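Local coordinates for protein trehalose-6-phosphate phosphatase (Candida albicans, PDB 5DXI) that belongs to the HAD superfamily of phosphatases and binds a magnesium ion, a beryllium trifluoride ion and a glycan between its core and a smaller cap, at residues F25-D30 and I64-G69; A139-Y144 and N181-P186. All coordinates share one frame; numbering follows the deposited sequence.

Overall arrangement
Contact 1 lies near the centre of the chain, in the mostly parallel sheet of the HAD core; contact 2 joins the two middle strands of the four-stranded antiparallel sheet in the cap. Their centres are 18 Å apart, yet their nearest atoms are only about 5 Å apart, and the chain-C glucose fills the interval. Residues 25-30 and 64-69 carry the magnesium and beryllium trifluoride ions and touch this sugar through Asp30, Ser68 and Gly69. From the other side, residues 139-144 and 181-186 reach it through His143 and Glu183; the Glu183 side chain is about 7 Å from beryllium trifluoride. The glycan thus bridges core and cap.

Contact 1. Residues F25-D30 and I64-G69; sequences FLFDYD and IWIISG. With MG (magnesium ion), chain E; BEF (beryllium trifluoride ion), chain F; GLC (alpha-D-glucopyranose), chain C; GLC (alpha-D-glucopyranose), chain B.
The Phe27 ring receives Ile66 CD1 at its edge and meets Ile64 CG2 obliquely, CE2 to CG2 3.8 Å; Phe25 likewise slants against Ile64 CG1. The Tyr29 ring has Asp30 OD2 in plane at its edge, while its CB leans on Ile66 CG2 and its OH bonds to Ala43. With Phe27 CG anti to the carbonyl carbon (chi1 -61°), the ring lies back alongside Ile64. Leu26 and Ile67 run side by side on the other face of the sheet, which helix 191-199 covers. Three backbone bonds, including a nearly straight Phe27 N to Trp65 O (2.8 Å, 171°), join the parallel strands of a beta-alpha-beta unit in the HAD core, and a likely DxDx(T/V) motif (Asp28, Asp30, Thr32) follows at the strand end. Here Asp28 OD1 is covalently bound to beryllium (1.5 Å), and its OD2 binds magnesium at 2.1 Å and is hydrogen-bonded to Thr32. Asp30 O, two waters and Asp233 also bind magnesium. Amides hold two fluorines: Tyr29 N and Asp30 N converge on F3, and Gly69 N gives F1 a 2.9 Å bond; metal-bound waters donate to F2. Ser68 OG lies 2.5 Å from F3, doubtfully short; Asp30 OD2 pairs with Arg70 beside the chain-C glucose.

Contact 2. Residues A139-Y144 and N181-P186; sequences ALTWHY and NIEVRP. With GLC (alpha-D-glucopyranose), chain C.
Thr141 and Glu183 lie side by side across the strands, and their polar ends meet in a weak hydrogen bond from Thr141 OG1 to Glu183 OE1 (2.9 Å). The same OE1 pairs with Lys136 in a salt bridge, which probably stabilises the carboxylate as an anion; its other oxygen, OE2, lies 2.4 Å from O4 of the chain-C glucose, too short for the exact geometry to be trusted. The glutamate chain bends at chi2 (-142°), and a turn of 30° at chi3 sets OE1 towards Thr141 and OE2 towards the sugar. His143 brings its ring edge to O2 of this glucose, CE1 to O2 3.0 Å, while NE2 bonds to Glu134 and Thr141 CG2 lies above one face of the ring, offset toward its rim. Asn181 ND2 binds the second glucose.

Backbone bonds form the ladder. Leu140 and Val184 make one hydrogen-bonded pair and Trp142 and Ile182 the other, with Trp142 N to Ile182 O the shortest link at 2.7 Å. Thr141-Glu183 and His143-Asn181 are the non-hydrogen-bonded pairs.

Apolar contact occupies the face opposite the sugar. Ile182 CD1 comes obliquely to Trp142 CE3 at 3.9 Å, its side chain also packing on helix 149-165, and the indole meets the Phe121 ring.

At the strand end, the slanted Tyr144 ring puts CE2 3.4 Å from Asn181 N; water 3 links Tyr144 OH with Asn181 O.

One face against helices, the other lining a glycan pocket: this is the antiparallel sheet of an alpha/beta cap, as found in HAD phosphatases of the trehalose-phosphatase family.

Contact 1. Residues F25-D30 and I64-G69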
# COMPACT_ATOMS: atom_id res chain seq x y z
N PHE A 25 -0.61 4.95 11.15
CA PHE A 25 -0.48 3.63 10.54
C PHE A 25 -0.88 3.68 9.07
O PHE A 25 -1.97 4.17 8.72
CB PHE A 25 -1.34 2.61 11.29
CG PHE A 25 -0.90 2.37 12.72
CD1 PHE A 25 0.06 1.42 13.01
CD2 PHE A 25 -1.43 3.14 13.75
CE1 PHE A 25 0.48 1.22 14.32
CE2 PHE A 25 -1.01 2.94 15.07
CZ PHE A 25 -0.06 1.97 15.35
N LEU A 26 -0.01 3.14 8.22
CA LEU A 26 -0.19 3.17 6.77
C LEU A 26 -0.13 1.76 6.23
O LEU A 26 0.95 1.22 5.90
CB LEU A 26 0.88 4.04 6.12
CG LEU A 26 0.98 5.43 6.74
CD1 LEU A 26 2.37 6.06 6.47
CD2 LEU A 26 -0.14 6.33 6.23
N PHE A 27 -1.30 1.14 6.13
CA PHE A 27 -1.37 -0.29 5.83
C PHE A 27 -1.78 -0.59 4.42
O PHE A 27 -2.88 -0.24 3.99
CB PHE A 27 -2.37 -1.02 6.74
CG PHE A 27 -2.03 -0.95 8.20
CD1 PHE A 27 -0.71 -0.83 8.63
CD2 PHE A 27 -3.04 -1.07 9.15
CE1 PHE A 27 -0.41 -0.79 9.98
CE2 PHE A 27 -2.75 -1.03 10.51
CZ PHE A 27 -1.42 -0.89 10.93
N ASP A 28 -0.91 -1.30 3.72
CA ASP A 28 -1.35 -2.08 2.58
C ASP A 28 -2.38 -3.13 3.04
O ASP A 28 -2.32 -3.56 4.19
CB ASP A 28 -0.17 -2.78 1.96
CG ASP A 28 -0.56 -3.50 0.75
OD1 ASP A 28 -1.24 -2.83 -0.02
OD2 ASP A 28 -0.26 -4.70 0.59
N TYR A 29 -3.27 -3.57 2.15
CA TYR A 29 -4.23 -4.62 2.51
C TYR A 29 -3.79 -6.00 1.99
O TYR A 29 -3.34 -6.84 2.77
CB TYR A 29 -5.65 -4.32 1.98
CG TYR A 29 -6.64 -5.39 2.41
CD1 TYR A 29 -7.00 -5.53 3.75
CD2 TYR A 29 -7.19 -6.27 1.49
CE1 TYR A 29 -7.88 -6.50 4.17
CE2 TYR A 29 -8.09 -7.27 1.91
CZ TYR A 29 -8.43 -7.37 3.25
OH TYR A 29 -9.32 -8.33 3.70
N ASP A 30 -3.90 -6.22 0.69
CA ASP A 30 -3.62 -7.55 0.13
C ASP A 30 -2.17 -8.00 0.31
O ASP A 30 -1.24 -7.27 0.02
CB ASP A 30 -3.97 -7.60 -1.35
CG ASP A 30 -5.47 -7.51 -1.58
OD1 ASP A 30 -6.14 -8.55 -1.40
OD2 ASP A 30 -5.96 -6.42 -1.95
N ILE A 64 -5.36 5.51 11.48
CA ILE A 64 -5.05 4.35 10.65
C ILE A 64 -5.59 4.49 9.24
O ILE A 64 -6.76 4.81 9.04
CB ILE A 64 -5.62 3.06 11.27
CG1 ILE A 64 -5.12 2.88 12.70
CG2 ILE A 64 -5.27 1.86 10.40
CD1 ILE A 64 -5.87 1.78 13.44
N TRP A 65 -4.73 4.22 8.26
CA TRP A 65 -5.13 4.28 6.86
C TRP A 65 -4.84 2.96 6.14
O TRP A 65 -3.76 2.37 6.30
CB TRP A 65 -4.42 5.43 6.15
CG TRP A 65 -5.07 6.74 6.43
CD1 TRP A 65 -5.02 7.44 7.60
CD2 TRP A 65 -5.90 7.49 5.54
NE1 TRP A 65 -5.76 8.59 7.49
CE2 TRP A 65 -6.32 8.64 6.24
CE3 TRP A 65 -6.33 7.30 4.22
CZ2 TRP A 65 -7.14 9.61 5.66
CZ3 TRP A 65 -7.15 8.26 3.65
CH2 TRP A 65 -7.54 9.40 4.37
N ILE A 66 -5.83 2.51 5.37
CA ILE A 66 -5.67 1.38 4.47
C ILE A 66 -5.44 1.93 3.07
O ILE A 66 -6.31 2.61 2.51
CB ILE A 66 -6.90 0.45 4.47
CG1 ILE A 66 -7.38 0.17 5.92
CG2 ILE A 66 -6.60 -0.82 3.68
CD1 ILE A 66 -6.32 -0.43 6.83
N ILE A 67 -4.26 1.66 2.52
CA ILE A 67 -3.84 2.20 1.23
C ILE A 67 -3.60 1.05 0.27
O ILE A 67 -2.61 0.32 0.39
CB ILE A 67 -2.56 3.07 1.40
CG1 ILE A 67 -2.81 4.14 2.47
CG2 ILE A 67 -2.14 3.68 0.07
CD1 ILE A 67 -1.59 4.90 2.89
N SER A 68 -4.50 0.89 -0.70
CA SER A 68 -4.60 -0.37 -1.43
C SER A 68 -4.71 -0.17 -2.94
O SER A 68 -5.04 0.92 -3.40
CB SER A 68 -5.84 -1.16 -0.93
OG SER A 68 -5.98 -2.40 -1.61
N GLY A 69 -4.44 -1.23 -3.70
CA GLY A 69 -4.76 -1.25 -5.11
C GLY A 69 -6.24 -1.53 -5.37
O GLY A 69 -6.74 -1.28 -6.48
MG MG E . -0.44 -5.81 -1.19
BE BEF F . -2.25 -3.51 -0.94
F1 BEF F . -2.33 -2.88 -2.59
F2 BEF F . -2.24 -5.15 -1.60
F3 BEF F . -4.00 -3.64 -0.74
C1 GLC C . -5.54 -7.75 -5.41
C2 GLC C . -6.58 -7.13 -6.35
C3 GLC C . -5.92 -6.05 -7.20
C4 GLC C . -5.26 -5.03 -6.30
C5 GLC C . -4.26 -5.74 -5.39
C6 GLC C . -3.68 -4.75 -4.39
O1 GLC C . -4.56 -8.45 -6.17
O2 GLC C . -7.13 -8.16 -7.16
O3 GLC C . -6.89 -5.40 -8.00
O4 GLC C . -4.57 -4.03 -7.08
O5 GLC C . -4.90 -6.75 -4.63
O6 GLC C . -4.72 -4.32 -3.51
C1 GLC B . -3.69 -9.21 -5.32
C2 GLC B . -2.79 -10.11 -6.16
C3 GLC B . -3.62 -11.18 -6.85
C4 GLC B . -4.38 -12.00 -5.81
C5 GLC B . -5.25 -11.06 -4.98
C6 GLC B . -5.98 -11.77 -3.85
O2 GLC B . -2.10 -9.35 -7.15
O3 GLC B . -2.74 -12.01 -7.62
O4 GLC B . -5.22 -12.96 -6.45
O5 GLC B . -4.43 -10.03 -4.40
O6 GLC B . -5.01 -12.18 -2.87
O HOH W 1 0.42 -4.42 -2.51
O HOH W 2 -0.41 -7.31 -2.55

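Contact 2. Residues A139-Y144 and N181-P186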
# COMPACT_ATOMS: atom_id res chain seq x y z
N ALA A 139 -7.55 2.61 -12.49
CA ALA A 139 -6.56 1.58 -12.76
C ALA A 139 -7.17 0.37 -13.47
O ALA A 139 -8.34 0.05 -13.28
CB ALA A 139 -5.90 1.15 -11.47
N LEU A 140 -6.36 -0.30 -14.28
CA LEU A 140 -6.74 -1.58 -14.87
C LEU A 140 -5.75 -2.65 -14.45
O LEU A 140 -4.56 -2.37 -14.32
CB LEU A 140 -6.79 -1.51 -16.40
CG LEU A 140 -8.00 -0.80 -17.00
CD1 LEU A 140 -7.73 0.68 -17.18
CD2 LEU A 140 -8.41 -1.45 -18.32
N THR A 141 -6.25 -3.86 -14.22
CA THR A 141 -5.43 -4.95 -13.73
C THR A 141 -5.58 -6.18 -14.61
O THR A 141 -6.69 -6.60 -14.91
CB THR A 141 -5.81 -5.32 -12.28
OG1 THR A 141 -5.71 -4.17 -11.45
CG2 THR A 141 -4.89 -6.40 -11.75
N TRP A 142 -4.46 -6.75 -15.05
CA TRP A 142 -4.52 -8.04 -15.71
C TRP A 142 -3.99 -9.11 -14.76
O TRP A 142 -2.83 -9.06 -14.33
CB TRP A 142 -3.73 -8.04 -17.02
CG TRP A 142 -3.81 -9.35 -17.76
CD1 TRP A 142 -4.93 -9.96 -18.26
CD2 TRP A 142 -2.71 -10.21 -18.09
NE1 TRP A 142 -4.60 -11.15 -18.87
CE2 TRP A 142 -3.24 -11.32 -18.78
CE3 TRP A 142 -1.33 -10.14 -17.87
CZ2 TRP A 142 -2.43 -12.36 -19.25
CZ3 TRP A 142 -0.53 -11.17 -18.34
CH2 TRP A 142 -1.09 -12.27 -19.01
N HIS A 143 -4.86 -10.05 -14.41
CA HIS A 143 -4.54 -11.14 -13.49
C HIS A 143 -4.14 -12.42 -14.23
O HIS A 143 -4.84 -12.84 -15.15
CB HIS A 143 -5.74 -11.48 -12.60
CG HIS A 143 -6.09 -10.42 -11.60
ND1 HIS A 143 -5.43 -10.29 -10.40
CD2 HIS A 143 -7.06 -9.47 -11.61
CE1 HIS A 143 -5.98 -9.30 -9.71
NE2 HIS A 143 -6.96 -8.79 -10.42
N TYR A 144 -3.05 -13.06 -13.82
CA TYR A 144 -2.70 -14.36 -14.40
C TYR A 144 -2.29 -15.40 -13.36
O TYR A 144 -1.61 -16.38 -13.68
CB TYR A 144 -1.59 -14.21 -15.45
CG TYR A 144 -0.29 -13.61 -14.97
CD1 TYR A 144 0.75 -14.42 -14.53
CD2 TYR A 144 -0.08 -12.23 -14.97
CE1 TYR A 144 1.96 -13.89 -14.10
CE2 TYR A 144 1.13 -11.68 -14.54
CZ TYR A 144 2.15 -12.52 -14.10
OH TYR A 144 3.35 -12.00 -13.67
N ASN A 181 0.28 -10.21 -11.59
CA ASN A 181 -0.56 -9.27 -12.32
C ASN A 181 0.25 -8.22 -13.08
O ASN A 181 1.47 -8.10 -12.92
CB ASN A 181 -1.57 -8.58 -11.36
CG ASN A 181 -0.94 -7.48 -10.46
OD1 ASN A 181 -0.15 -6.65 -10.91
ND2 ASN A 181 -1.32 -7.47 -9.19
N ILE A 182 -0.44 -7.48 -13.94
CA ILE A 182 0.08 -6.24 -14.47
C ILE A 182 -0.97 -5.19 -14.14
O ILE A 182 -2.16 -5.44 -14.32
CB ILE A 182 0.34 -6.30 -15.98
CG1 ILE A 182 1.46 -7.30 -16.28
CG2 ILE A 182 0.76 -4.94 -16.51
CD1 ILE A 182 1.63 -7.57 -17.75
N GLU A 183 -0.56 -4.03 -13.67
CA GLU A 183 -1.51 -2.98 -13.39
C GLU A 183 -1.06 -1.74 -14.11
O GLU A 183 0.11 -1.50 -14.23
CB GLU A 183 -1.63 -2.72 -11.88
CG GLU A 183 -2.11 -3.90 -11.05
CD GLU A 183 -3.04 -3.53 -9.92
OE1 GLU A 183 -3.76 -2.55 -10.04
OE2 GLU A 183 -3.07 -4.22 -8.92
N VAL A 184 -2.00 -0.97 -14.61
CA VAL A 184 -1.71 0.30 -15.27
C VAL A 184 -2.52 1.44 -14.64
O VAL A 184 -3.73 1.32 -14.44
CB VAL A 184 -2.02 0.24 -16.78
CG1 VAL A 184 -1.74 1.59 -17.42
CG2 VAL A 184 -1.17 -0.85 -17.44
N ARG A 185 -1.84 2.52 -14.30
CA ARG A 185 -2.52 3.66 -13.72
C ARG A 185 -1.70 4.92 -14.01
O ARG A 185 -0.52 4.80 -14.36
CB ARG A 185 -2.74 3.44 -12.23
CG ARG A 185 -1.47 3.33 -11.47
CD ARG A 185 -1.43 4.27 -10.28
NE ARG A 185 -0.29 3.90 -9.45
CZ ARG A 185 0.97 4.21 -9.74
NH1 ARG A 185 1.24 4.93 -10.82
NH2 ARG A 185 1.94 3.81 -8.94
N PRO A 186 -2.32 6.12 -13.87
CA PRO A 186 -1.62 7.38 -14.13
C PRO A 186 -0.36 7.45 -13.30
O PRO A 186 -0.36 6.99 -12.16
CB PRO A 186 -2.63 8.45 -13.69
CG PRO A 186 -3.96 7.79 -13.84
CD PRO A 186 -3.72 6.34 -13.47
C1 GLC C . -5.54 -7.75 -5.41
C2 GLC C . -6.58 -7.13 -6.35
C3 GLC C . -5.92 -6.05 -7.20
C4 GLC C . -5.26 -5.03 -6.30
C5 GLC C . -4.26 -5.74 -5.39
C6 GLC C . -3.68 -4.75 -4.39
O1 GLC C . -4.56 -8.45 -6.17
O2 GLC C . -7.13 -8.16 -7.16
O3 GLC C . -6.89 -5.40 -8.00
O4 GLC C . -4.57 -4.03 -7.08
O5 GLC C . -4.90 -6.75 -4.63
O6 GLC C . -4.72 -4.32 -3.51
O HOH W 3 3.76 -9.46 -13.99